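Local atomic coordinates of Dot/Icm T4SS effector (Legionella pneumophila subsp. pneumophila, PDB entry 4HFV), a protein that is of unknown molecular function but is probably translocated into host cells as an effector of the Dot/Icm type IV secretion system. Residues L23-S26 with K32-E35; D122-Y127 with H173-E178. All blocks are in the same frame, centred on the assembly; numbering follows the deposited sequence.

Contacts 1 and 2 share no helix and lie on opposite sides of the chain's centre, with their own centres about 35 Å apart. Both are partly buried and apolar where their segments meet. Contact 1 is local: the C-terminal part of helix 9-27 meets the loop that follows it, through two isoleucines and the shaft of a lysine. Contact 2 joins two helices far apart in sequence, 120-136 and 161-188, and buries a larger surface around one leucine. Their surroundings differ more. Contact 1 touches no other chain of the assembly. Contact 2 borders the second subunit and includes His-173 and Arg-176, which bind succinate in the crystal.

Contact 1: residues L23-S26 with K32-E35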
loop_
_atom_site.group_PDB
_atom_site.type_symbol
_atom_site.label_atom_id
_atom_site.label_comp_id
_atom_site.label_asym_id
_atom_site.label_seq_id
_atom_site.Cartn_x
_atom_site.Cartn_y
_atom_site.Cartn_z
ATOM N N LEU A 23 -1.819 -26.504 24.380
ATOM C CA LEU A 23 -0.634 -25.742 24.816
ATOM C C LEU A 23 -0.689 -25.472 26.322
ATOM O O LEU A 23 0.288 -25.653 27.037
ATOM C CB LEU A 23 -0.534 -24.389 24.037
ATOM C CG LEU A 23 0.807 -23.633 24.210
ATOM C CD1 LEU A 23 2.002 -24.492 23.667
ATOM C CD2 LEU A 23 0.775 -22.264 23.535
ATOM N N ILE A 24 -1.835 -25.031 26.807
ATOM C CA ILE A 24 -2.020 -24.770 28.219
ATOM C C ILE A 24 -1.784 -26.056 29.043
ATOM O O ILE A 24 -1.060 -26.056 30.049
ATOM C CB ILE A 24 -3.446 -24.204 28.481
ATOM C CG1 ILE A 24 -3.553 -22.739 27.997
ATOM C CG2 ILE A 24 -3.802 -24.253 29.965
ATOM C CD1 ILE A 24 -5.000 -22.285 27.764
ATOM N N LYS A 25 -2.403 -27.147 28.595
ATOM C CA LYS A 25 -2.333 -28.407 29.283
ATOM C C LYS A 25 -0.937 -29.029 29.218
ATOM O O LYS A 25 -0.603 -29.784 30.120
ATOM C CB LYS A 25 -3.424 -29.360 28.773
ATOM C CG LYS A 25 -4.793 -29.079 29.396
ATOM C CD LYS A 25 -5.920 -29.814 28.653
ATOM C CE LYS A 25 -7.284 -29.678 29.368
ATOM N NZ LYS A 25 -8.315 -30.510 28.679
ATOM N N SER A 26 -0.140 -28.706 28.188
ATOM C CA SER A 26 1.237 -29.220 28.100
ATOM C C SER A 26 2.092 -28.658 29.229
ATOM O O SER A 26 3.082 -29.258 29.589
ATOM C CB SER A 26 1.914 -28.950 26.735
ATOM O OG SER A 26 2.209 -27.570 26.558
ATOM N N LYS A 32 -7.697 -25.634 34.829
ATOM C CA LYS A 32 -9.146 -25.627 34.736
ATOM C C LYS A 32 -9.545 -24.604 33.670
ATOM O O LYS A 32 -9.393 -23.408 33.863
ATOM C CB LYS A 32 -9.797 -25.335 36.088
ATOM C CG LYS A 32 -11.257 -24.905 35.983
ATOM C CD LYS A 32 -12.086 -25.783 35.038
ATOM C CE LYS A 32 -13.541 -25.298 34.980
ATOM N NZ LYS A 32 -14.185 -25.497 33.644
ATOM N N ILE A 33 -10.015 -25.125 32.537
ATOM C CA ILE A 33 -10.379 -24.339 31.381
ATOM C C ILE A 33 -11.793 -23.857 31.516
ATOM O O ILE A 33 -12.738 -24.651 31.525
ATOM C CB ILE A 33 -10.372 -25.182 30.080
ATOM C CG1 ILE A 33 -9.018 -25.874 29.864
ATOM C CG2 ILE A 33 -10.750 -24.316 28.883
ATOM C CD1 ILE A 33 -7.836 -24.954 29.803
ATOM N N ILE A 34 -11.957 -22.550 31.562
ATOM C CA ILE A 34 -13.286 -21.992 31.452
ATOM C C ILE A 34 -13.563 -21.764 29.963
ATOM O O ILE A 34 -12.900 -20.942 29.333
ATOM C CB ILE A 34 -13.397 -20.669 32.198
ATOM C CG1 ILE A 34 -12.802 -20.791 33.601
ATOM C CG2 ILE A 34 -14.885 -20.208 32.253
ATOM C CD1 ILE A 34 -13.764 -21.357 34.610
ATOM N N GLU A 35 -14.524 -22.497 29.402
ATOM C CA GLU A 35 -14.832 -22.414 27.968
ATOM C C GLU A 35 -14.914 -20.966 27.428
ATOM O O GLU A 35 -14.206 -20.589 26.475
ATOM C CB GLU A 35 -16.143 -23.150 27.653
ATOM C CG GLU A 35 -16.383 -23.375 26.146
ATOM C CD GLU A 35 -17.823 -23.778 25.800
ATOM O OE1 GLU A 35 -18.451 -23.072 24.974
ATOM O OE2 GLU A 35 -18.319 -24.800 26.339
#
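The backbone of 32-34 runs extended beside the C-terminal part of helix 9-27, with the CA atoms of Ile-24 and Ile-33 8.9 Å apart. The main chains stay well separated, and the segments meet through side chains alone. Ile-24 and Ile-33 reach toward each other tip to tip. The branch methyl CG2 of Ile-24 meets the terminal methyl CD1 of Ile-33 at 4.1 Å. In Ile-24 this branch is anti to the backbone N, while CG1 lies beside that N (chi1 -74°). Its CD1 also approaches, 4.4 Å from CD1 of Ile-33. One methyl of the loop thus faces both methyls of the helix residue.

Lys-25 adds a second apolar surface. Its chain is nearly straight from CB to NZ, and its methylenes run out to Ile-33. The contact atom is CE, 4.2 Å from CG1 of Ile-33. The ammonium group extends beyond this point, so only the aliphatic part of the lysine packs here.

Polar bonds hold each segment separately. Ser-26 OG donates to Leu-23 O at 2.8 Å, tilted 25° from the carbonyl plane. The same oxygen receives a weak bond from the backbone N of Ser-26. In the loop, Lys-32 points away from the helix. Its chain bends so that NZ reaches Ile-33 O at 2.7 Å, from above the carbonyl plane.

This is the return of a loop onto the helix that precedes it. Arg-17, earlier on helix 9-27, hydrogen-bonds Glu-35 O through NH2 and so ties the loop to that helix a second time. Ile-24 also touches Ala-31, Ser-41 and Val-45, all in the connection between helix 9-27 and helix 49-64.

Contact 2: residues D122-Y127 with H173-E178; sequences DLADMY and HKLRHE
Next to Leu-175, which packs on helix 120-136, Lys-174 NZ donates to Glu-178 OE2 at 2.8 Å in a salt bridge. The bond spans one turn of helix 161-188, and NZ approaches OE2 close to the line of its C-O bond. The two segments form an antiparallel helix pair, with axes 9.1 Å apart and a crossing angle of -150°. Leu-175 acts as a knob, in knobs-into-holes fashion. Its hole on helix 120-136 is made by Arg-120, Leu-123, Ala-124 and Tyr-127.

Leu-175 CG lies beside its backbone N (chi1 -70°), and CD1 leads into the hole. That methyl sits 3.6 Å from Leu-123 CB. It approaches the Tyr-127 ring obliquely, 4.0 Å from CD2, and the two side chains cross at about a right angle. Tyr-82 touches both Leu-123 and Tyr-127, so helix 70-90 packs against helix 120-136 here.

Arg-176 NH2 is 5.6 Å from Asp-125 OD1, close enough perhaps to favour its charge. That oxygen forms a salt bridge with Arg-145 of the second subunit, whose His-173 stacks on the His-173 ring, while His-173 ND1 and Arg-176 NH1 bind a succinate, probably from the crystallisation liquor. Where the helices come nearest, Ala-124 CB lies 4.1 Å from Leu-175 CB, and Ala-124 N lies 3.6 Å from Leu-175 CD1.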
loop_
_atom_site.group_PDB
_atom_site.type_symbol
_atom_site.label_atom_id
_atom_site.label_comp_id
_atom_site.label_asym_id
_atom_site.label_seq_id
_atom_site.Cartn_x
_atom_site.Cartn_y
_atom_site.Cartn_z
ATOM N N ASP A 122 -2.124 -14.458 -2.784
ATOM C CA ASP A 122 -2.844 -14.875 -1.589
ATOM C C ASP A 122 -2.336 -14.158 -0.355
ATOM O O ASP A 122 -3.117 -13.746 0.497
ATOM C CB ASP A 122 -2.637 -16.367 -1.338
ATOM C CG ASP A 122 -3.241 -17.248 -2.423
ATOM O OD1 ASP A 122 -4.282 -16.866 -3.016
ATOM O OD2 ASP A 122 -2.669 -18.337 -2.680
ATOM N N LEU A 123 -1.016 -14.065 -0.231
ATOM C CA LEU A 123 -0.426 -13.516 0.974
ATOM C C LEU A 123 -0.704 -12.042 1.003
ATOM O O LEU A 123 -1.030 -11.482 2.064
ATOM C CB LEU A 123 1.079 -13.716 0.987
ATOM C CG LEU A 123 1.498 -15.139 1.352
ATOM C CD1 LEU A 123 3.004 -15.303 1.321
ATOM C CD2 LEU A 123 0.951 -15.486 2.728
ATOM N N ALA A 124 -0.546 -11.407 -0.157
ATOM C CA ALA A 124 -0.845 -9.985 -0.242
ATOM C C ALA A 124 -2.293 -9.740 0.208
ATOM O O ALA A 124 -2.545 -8.860 1.009
ATOM C CB ALA A 124 -0.611 -9.425 -1.639
ATOM N N ASP A 125 -3.234 -10.510 -0.316
ATOM C CA ASP A 125 -4.648 -10.346 0.080
ATOM C C ASP A 125 -4.848 -10.622 1.590
ATOM O O ASP A 125 -5.543 -9.865 2.296
ATOM C CB ASP A 125 -5.539 -11.264 -0.765
ATOM C CG ASP A 125 -5.502 -10.923 -2.253
ATOM O OD1 ASP A 125 -5.114 -9.789 -2.623
ATOM O OD2 ASP A 125 -5.850 -11.803 -3.060
HETATM N N MSE A 126 -4.248 -11.708 2.094
HETATM C CA MSE A 126 -4.378 -12.037 3.500
HETATM C C MSE A 126 -3.807 -10.979 4.425
HETATM O O MSE A 126 -4.502 -10.520 5.363
HETATM C CB MSE A 126 -3.751 -13.419 3.790
HETATM C CG MSE A 126 -4.460 -14.519 2.990
HETATM SE SE MSE A 126 -3.481 -16.222 2.929
HETATM C CE MSE A 126 -3.742 -16.373 4.770
ATOM N N TYR A 127 -2.543 -10.615 4.219
ATOM C CA TYR A 127 -1.912 -9.670 5.124
ATOM C C TYR A 127 -2.552 -8.281 5.015
ATOM O O TYR A 127 -2.604 -7.537 6.001
ATOM C CB TYR A 127 -0.419 -9.514 4.861
ATOM C CG TYR A 127 0.421 -10.735 5.188
ATOM C CD1 TYR A 127 0.069 -11.607 6.205
ATOM C CD2 TYR A 127 1.592 -10.993 4.473
ATOM C CE1 TYR A 127 0.849 -12.712 6.489
ATOM C CE2 TYR A 127 2.378 -12.081 4.751
ATOM C CZ TYR A 127 2.000 -12.936 5.770
ATOM O OH TYR A 127 2.790 -14.025 6.064
ATOM N N HIS A 173 3.566 -4.472 0.908
ATOM C CA HIS A 173 4.248 -3.590 -0.047
ATOM C C HIS A 173 5.264 -4.402 -0.904
ATOM O O HIS A 173 5.369 -4.215 -2.129
ATOM C CB HIS A 173 4.988 -2.477 0.670
ATOM C CG HIS A 173 5.712 -1.561 -0.261
ATOM N ND1 HIS A 173 5.089 -0.923 -1.308
ATOM C CD2 HIS A 173 7.011 -1.176 -0.303
ATOM C CE1 HIS A 173 5.971 -0.181 -1.952
ATOM N NE2 HIS A 173 7.148 -0.337 -1.374
ATOM N N LYS A 174 6.023 -5.274 -0.245
ATOM C CA LYS A 174 7.058 -6.088 -0.895
ATOM C C LYS A 174 6.397 -7.096 -1.839
ATOM O O LYS A 174 6.819 -7.259 -2.996
ATOM C CB LYS A 174 7.921 -6.796 0.156
ATOM C CG LYS A 174 9.053 -7.676 -0.433
ATOM C CD LYS A 174 10.088 -8.014 0.623
ATOM C CE LYS A 174 11.393 -8.544 0.015
ATOM N NZ LYS A 174 11.238 -9.930 -0.504
ATOM N N LEU A 175 5.314 -7.719 -1.370
ATOM C CA LEU A 175 4.575 -8.664 -2.199
ATOM C C LEU A 175 4.001 -8.003 -3.459
ATOM O O LEU A 175 4.172 -8.538 -4.588
ATOM C CB LEU A 175 3.499 -9.400 -1.368
ATOM C CG LEU A 175 4.012 -10.414 -0.327
ATOM C CD1 LEU A 175 2.904 -10.677 0.661
ATOM C CD2 LEU A 175 4.453 -11.706 -0.981
ATOM N N ARG A 176 3.394 -6.822 -3.315
ATOM C CA ARG A 176 2.878 -6.095 -4.464
ATOM C C ARG A 176 3.989 -5.690 -5.421
ATOM O O ARG A 176 3.819 -5.787 -6.645
ATOM C CB ARG A 176 2.048 -4.879 -4.026
ATOM C CG ARG A 176 0.710 -5.314 -3.533
ATOM C CD ARG A 176 -0.183 -4.219 -3.070
ATOM N NE ARG A 176 -1.414 -4.781 -2.493
ATOM C CZ ARG A 176 -2.247 -4.077 -1.722
ATOM N NH1 ARG A 176 -1.993 -2.803 -1.472
ATOM N NH2 ARG A 176 -3.336 -4.634 -1.214
ATOM N N HIS A 177 5.143 -5.307 -4.867
ATOM C CA HIS A 177 6.329 -5.038 -5.685
ATOM C C HIS A 177 6.684 -6.268 -6.529
ATOM O O HIS A 177 6.900 -6.175 -7.747
ATOM C CB HIS A 177 7.484 -4.607 -4.777
ATOM C CG HIS A 177 8.726 -4.203 -5.505
ATOM N ND1 HIS A 177 9.067 -2.884 -5.712
ATOM C CD2 HIS A 177 9.717 -4.940 -6.057
ATOM C CE1 HIS A 177 10.212 -2.826 -6.373
ATOM N NE2 HIS A 177 10.626 -4.059 -6.599
ATOM N N GLU A 178 6.728 -7.429 -5.881
ATOM C CA GLU A 178 7.169 -8.644 -6.564
ATOM C C GLU A 178 6.200 -9.067 -7.651
ATOM O O GLU A 178 6.613 -9.548 -8.705
ATOM C CB GLU A 178 7.382 -9.780 -5.564
ATOM C CG GLU A 178 8.460 -9.484 -4.558
ATOM C CD GLU A 178 8.602 -10.573 -3.506
ATOM O OE1 GLU A 178 7.868 -11.585 -3.589
ATOM O OE2 GLU A 178 9.456 -10.414 -2.597
#